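PDB 3JVA: dipeptide Epimerase from Enterococcus faecalis V583, which belongs to the mandelate racemase/muconate lactonizing enzyme family of the enolase superfamily and carries a magnesium ion in its barrel domain. Local coordinates for residues L118-D132 against A305-L319. Residues are numbered along the deposited sequence; the frame is centred on the assembly and turned at random.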
# COMPACT_ATOMS: atom_id res chain seq x y z
N LEU B 118 5.42 -42.92 -16.91
CA LEU B 118 5.05 -41.51 -16.89
C LEU B 118 5.91 -40.61 -16.00
O LEU B 118 6.23 -39.49 -16.40
CB LEU B 118 3.58 -41.36 -16.51
CG LEU B 118 3.01 -39.93 -16.51
CD1 LEU B 118 3.26 -39.25 -17.86
CD2 LEU B 118 1.52 -39.99 -16.21
N TYR B 119 6.27 -41.07 -14.81
CA TYR B 119 7.07 -40.23 -13.92
C TYR B 119 8.38 -39.75 -14.55
O TYR B 119 8.92 -38.73 -14.13
CB TYR B 119 7.34 -40.94 -12.59
CG TYR B 119 8.26 -42.14 -12.68
CD1 TYR B 119 9.64 -41.98 -12.78
CD2 TYR B 119 7.75 -43.43 -12.64
CE1 TYR B 119 10.49 -43.08 -12.85
CE2 TYR B 119 8.59 -44.54 -12.71
CZ TYR B 119 9.96 -44.36 -12.82
OH TYR B 119 10.80 -45.45 -12.89
N GLN B 120 8.87 -40.47 -15.55
CA GLN B 120 10.12 -40.07 -16.20
C GLN B 120 9.89 -38.87 -17.12
O GLN B 120 10.82 -38.12 -17.41
CB GLN B 120 10.70 -41.24 -17.01
CG GLN B 120 11.14 -42.41 -16.14
CD GLN B 120 12.38 -42.11 -15.32
OE1 GLN B 120 12.64 -40.96 -14.94
NE2 GLN B 120 13.16 -43.14 -15.02
N LEU B 121 8.66 -38.69 -17.57
CA LEU B 121 8.34 -37.56 -18.44
C LEU B 121 7.90 -36.34 -17.64
O LEU B 121 7.77 -35.25 -18.19
CB LEU B 121 7.21 -37.92 -19.41
CG LEU B 121 7.47 -38.99 -20.47
CD1 LEU B 121 6.21 -39.21 -21.29
CD2 LEU B 121 8.62 -38.56 -21.36
N LEU B 122 7.69 -36.52 -16.34
CA LEU B 122 7.21 -35.43 -15.49
C LEU B 122 8.20 -34.85 -14.48
O LEU B 122 7.80 -34.09 -13.60
CB LEU B 122 5.95 -35.88 -14.75
CG LEU B 122 4.80 -36.41 -15.63
CD1 LEU B 122 3.65 -36.89 -14.75
CD2 LEU B 122 4.33 -35.30 -16.57
N GLY B 123 9.49 -35.18 -14.60
CA GLY B 123 10.46 -34.65 -13.66
C GLY B 123 11.48 -35.68 -13.20
O GLY B 123 12.62 -35.33 -12.87
N GLY B 124 11.06 -36.94 -13.16
CA GLY B 124 11.93 -38.05 -12.77
C GLY B 124 12.61 -38.03 -11.41
O GLY B 124 13.56 -38.79 -11.19
N TYR B 125 12.14 -37.21 -10.49
CA TYR B 125 12.77 -37.12 -9.17
C TYR B 125 12.81 -38.45 -8.41
O TYR B 125 13.81 -38.78 -7.77
CB TYR B 125 12.08 -36.07 -8.31
CG TYR B 125 12.91 -35.59 -7.14
CD1 TYR B 125 14.12 -34.92 -7.34
CD2 TYR B 125 12.48 -35.79 -5.83
CE1 TYR B 125 14.88 -34.46 -6.26
CE2 TYR B 125 13.24 -35.33 -4.74
CZ TYR B 125 14.43 -34.67 -4.97
OH TYR B 125 15.18 -34.21 -3.91
N ASP B 126 11.72 -39.21 -8.49
CA ASP B 126 11.65 -40.50 -7.80
C ASP B 126 10.72 -41.44 -8.58
O ASP B 126 9.99 -40.99 -9.47
CB ASP B 126 11.11 -40.30 -6.38
CG ASP B 126 11.61 -41.34 -5.40
OD1 ASP B 126 12.00 -42.45 -5.83
OD2 ASP B 126 11.60 -41.05 -4.19
N ASN B 127 10.75 -42.73 -8.25
CA ASN B 127 9.90 -43.70 -8.93
C ASN B 127 8.89 -44.31 -7.96
O ASN B 127 8.30 -45.35 -8.24
CB ASN B 127 10.75 -44.81 -9.56
CG ASN B 127 11.48 -45.64 -8.53
OD1 ASN B 127 11.46 -45.34 -7.34
ND2 ASN B 127 12.14 -46.70 -8.98
N GLN B 128 8.70 -43.66 -6.82
CA GLN B 128 7.76 -44.14 -5.82
C GLN B 128 7.32 -42.97 -4.95
O GLN B 128 7.95 -41.91 -4.97
CB GLN B 128 8.43 -45.21 -4.94
CG GLN B 128 9.57 -44.66 -4.08
CD GLN B 128 10.32 -45.75 -3.34
OE1 GLN B 128 11.06 -45.48 -2.40
NE2 GLN B 128 10.16 -47.00 -3.78
N VAL B 129 6.25 -43.16 -4.20
CA VAL B 129 5.76 -42.10 -3.33
C VAL B 129 4.98 -42.67 -2.15
O VAL B 129 4.27 -43.66 -2.28
CB VAL B 129 4.87 -41.10 -4.12
CG1 VAL B 129 3.66 -41.81 -4.70
CG2 VAL B 129 4.46 -39.94 -3.23
N ILE B 130 5.17 -42.06 -0.98
CA ILE B 130 4.50 -42.48 0.24
C ILE B 130 3.18 -41.74 0.41
O ILE B 130 3.14 -40.52 0.35
CB ILE B 130 5.37 -42.19 1.48
CG1 ILE B 130 6.66 -43.00 1.41
CG2 ILE B 130 4.59 -42.52 2.75
CD1 ILE B 130 7.68 -42.62 2.46
N THR B 131 2.10 -42.48 0.62
CA THR B 131 0.81 -41.85 0.82
C THR B 131 0.30 -42.07 2.23
O THR B 131 0.70 -43.02 2.91
CB THR B 131 -0.26 -42.39 -0.15
OG1 THR B 131 -1.52 -41.77 0.16
CG2 THR B 131 -0.42 -43.91 0.00
N ASP B 132 -0.56 -41.16 2.68
CA ASP B 132 -1.17 -41.32 3.99
C ASP B 132 -2.42 -42.14 3.69
O ASP B 132 -2.60 -42.61 2.56
CB ASP B 132 -1.59 -39.95 4.58
CG ASP B 132 -2.63 -39.22 3.72
OD1 ASP B 132 -3.47 -39.88 3.06
OD2 ASP B 132 -2.62 -37.97 3.71
N ALA B 305 0.03 -40.22 -8.69
CA ALA B 305 1.21 -40.82 -8.08
C ALA B 305 2.46 -40.61 -8.94
O ALA B 305 3.53 -40.31 -8.42
CB ALA B 305 0.98 -42.31 -7.82
N HIS B 306 2.32 -40.75 -10.25
CA HIS B 306 3.45 -40.53 -11.15
C HIS B 306 3.90 -39.08 -11.05
O HIS B 306 5.09 -38.79 -11.01
CB HIS B 306 3.07 -40.88 -12.59
CG HIS B 306 3.16 -42.34 -12.91
ND1 HIS B 306 4.27 -42.91 -13.48
CD2 HIS B 306 2.29 -43.36 -12.67
CE1 HIS B 306 4.09 -44.21 -13.59
NE2 HIS B 306 2.90 -44.51 -13.10
N LEU B 307 2.94 -38.16 -11.01
CA LEU B 307 3.25 -36.74 -10.90
C LEU B 307 3.94 -36.44 -9.57
O LEU B 307 4.95 -35.73 -9.52
CB LEU B 307 1.98 -35.91 -11.00
CG LEU B 307 2.20 -34.40 -10.80
CD1 LEU B 307 3.18 -33.87 -11.85
CD2 LEU B 307 0.87 -33.68 -10.89
N ALA B 308 3.38 -36.97 -8.48
CA ALA B 308 3.93 -36.74 -7.15
C ALA B 308 5.35 -37.28 -7.06
O ALA B 308 6.26 -36.60 -6.57
CB ALA B 308 3.05 -37.41 -6.10
N ALA B 309 5.56 -38.50 -7.54
CA ALA B 309 6.89 -39.09 -7.50
C ALA B 309 7.88 -38.30 -8.35
O ALA B 309 9.05 -38.16 -7.99
CB ALA B 309 6.83 -40.53 -7.99
N ALA B 310 7.41 -37.78 -9.48
CA ALA B 310 8.28 -37.04 -10.40
C ALA B 310 8.71 -35.64 -9.97
O ALA B 310 9.81 -35.21 -10.32
CB ALA B 310 7.61 -36.95 -11.77
N GLN B 311 7.86 -34.95 -9.22
CA GLN B 311 8.15 -33.58 -8.79
C GLN B 311 8.64 -33.43 -7.35
O GLN B 311 7.94 -33.80 -6.41
CB GLN B 311 6.90 -32.72 -8.99
CG GLN B 311 6.51 -32.52 -10.46
CD GLN B 311 7.40 -31.54 -11.18
OE1 GLN B 311 8.23 -31.91 -12.01
NE2 GLN B 311 7.24 -30.26 -10.84
N LYS B 312 9.83 -32.88 -7.18
CA LYS B 312 10.41 -32.68 -5.85
C LYS B 312 9.53 -31.87 -4.91
O LYS B 312 9.41 -32.20 -3.72
CB LYS B 312 11.77 -32.00 -5.99
CG LYS B 312 12.38 -31.54 -4.67
CD LYS B 312 13.70 -30.83 -4.90
CE LYS B 312 14.25 -30.23 -3.61
NZ LYS B 312 14.44 -31.28 -2.57
N ASN B 313 8.92 -30.80 -5.42
CA ASN B 313 8.10 -29.94 -4.57
C ASN B 313 6.76 -30.52 -4.12
O ASN B 313 6.10 -29.93 -3.26
CB ASN B 313 7.89 -28.58 -5.23
CG ASN B 313 7.44 -27.53 -4.24
OD1 ASN B 313 8.14 -27.24 -3.27
ND2 ASN B 313 6.27 -26.96 -4.48
N ILE B 314 6.34 -31.64 -4.69
CA ILE B 314 5.09 -32.27 -4.24
C ILE B 314 5.64 -33.22 -3.19
O ILE B 314 6.02 -34.36 -3.48
CB ILE B 314 4.37 -33.04 -5.37
CG1 ILE B 314 3.96 -32.06 -6.48
CG2 ILE B 314 3.11 -33.71 -4.82
CD1 ILE B 314 3.20 -32.71 -7.63
N THR B 315 5.69 -32.73 -1.96
CA THR B 315 6.28 -33.45 -0.84
C THR B 315 5.36 -34.32 0.00
O THR B 315 5.83 -35.08 0.85
CB THR B 315 6.97 -32.47 0.09
OG1 THR B 315 5.99 -31.56 0.62
CG2 THR B 315 8.01 -31.68 -0.67
N ARG B 316 4.05 -34.18 -0.21
CA ARG B 316 3.07 -34.96 0.53
C ARG B 316 2.06 -35.56 -0.44
O ARG B 316 1.82 -35.00 -1.51
CB ARG B 316 2.33 -34.08 1.54
CG ARG B 316 3.20 -33.51 2.65
CD ARG B 316 2.34 -32.77 3.65
NE ARG B 316 3.07 -32.30 4.83
CZ ARG B 316 3.75 -31.16 4.90
NH1 ARG B 316 3.82 -30.34 3.86
NH2 ARG B 316 4.36 -30.84 6.03
N ALA B 317 1.47 -36.69 -0.07
CA ALA B 317 0.48 -37.33 -0.92
C ALA B 317 -0.65 -37.95 -0.10
O ALA B 317 -0.42 -38.60 0.92
CB ALA B 317 1.15 -38.40 -1.78
N ASP B 318 -1.87 -37.72 -0.56
CA ASP B 318 -3.08 -38.25 0.07
C ASP B 318 -3.78 -38.95 -1.09
O ASP B 318 -4.80 -38.47 -1.60
CB ASP B 318 -3.93 -37.10 0.63
CG ASP B 318 -5.24 -37.58 1.22
OD1 ASP B 318 -5.28 -38.69 1.77
OD2 ASP B 318 -6.24 -36.83 1.14
N LEU B 319 -3.22 -40.08 -1.51
CA LEU B 319 -3.74 -40.85 -2.64
C LEU B 319 -4.13 -42.24 -2.17
O LEU B 319 -3.46 -43.22 -2.48
CB LEU B 319 -2.65 -40.94 -3.72
CG LEU B 319 -2.09 -39.59 -4.19
CD1 LEU B 319 -0.88 -39.83 -5.08
CD2 LEU B 319 -3.17 -38.81 -4.93
O HOH W 1 4.73 -38.23 0.00
O HOH W 2 2.39 -38.20 2.41
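Lys312 passes obliquely over the Tyr125 ring, and its chain can be followed from CB outward. CB sits over one face, 3.7 Å from the ring centroid and 3° off the normal, a CH-pi contact. CG comes next, nearest to CZ and CE2, and CD reaches CZ and the hydroxyl; up to here the chain is extended. A bend at the last torsion carries NZ to 3.3 Å from Tyr125 OH. Both polar ends find their main partner in the second subunit: Glu86 there forms a salt bridge with Lys312 and a hydrogen bond with the tyrosine hydroxyl. In the backbone, Tyr125 N donates to Ala310 O at the end of helix 298-310, 3.1 Å away.

Further back along this helix, His306 ND1 accepts Tyr119 N at 3.0 Å, close to the imidazole plane although the N-H is bent (136°). The bond probably helps to set the ring's rotation; the Tyr119 and His306 rings meet only rim to rim. Leu122 CB packs on Ala310 CB at 3.6 Å and its CD1 lies against Leu307. Val129 CG2 touches the methyls of both Ala308 and Ala317. At the far end Thr131 OG1 takes the Leu319 N-H (2.9 Å) and gives its own proton to Asp132 O. Asp132 OD1 and Asp318 OD1 lie 2.5 Å apart; Asp132 OD2 also forms a salt bridge with Arg187.

This is the closing seam of the enolase-superfamily barrel: first strand 128-134 meets last strand 314-317, strand residues 128-130 run nearly perpendicular (93°) to helix residues 305-310, strand 341-343 pairs antiparallel with strand 128-134, and helix 271-284 backs Leu307.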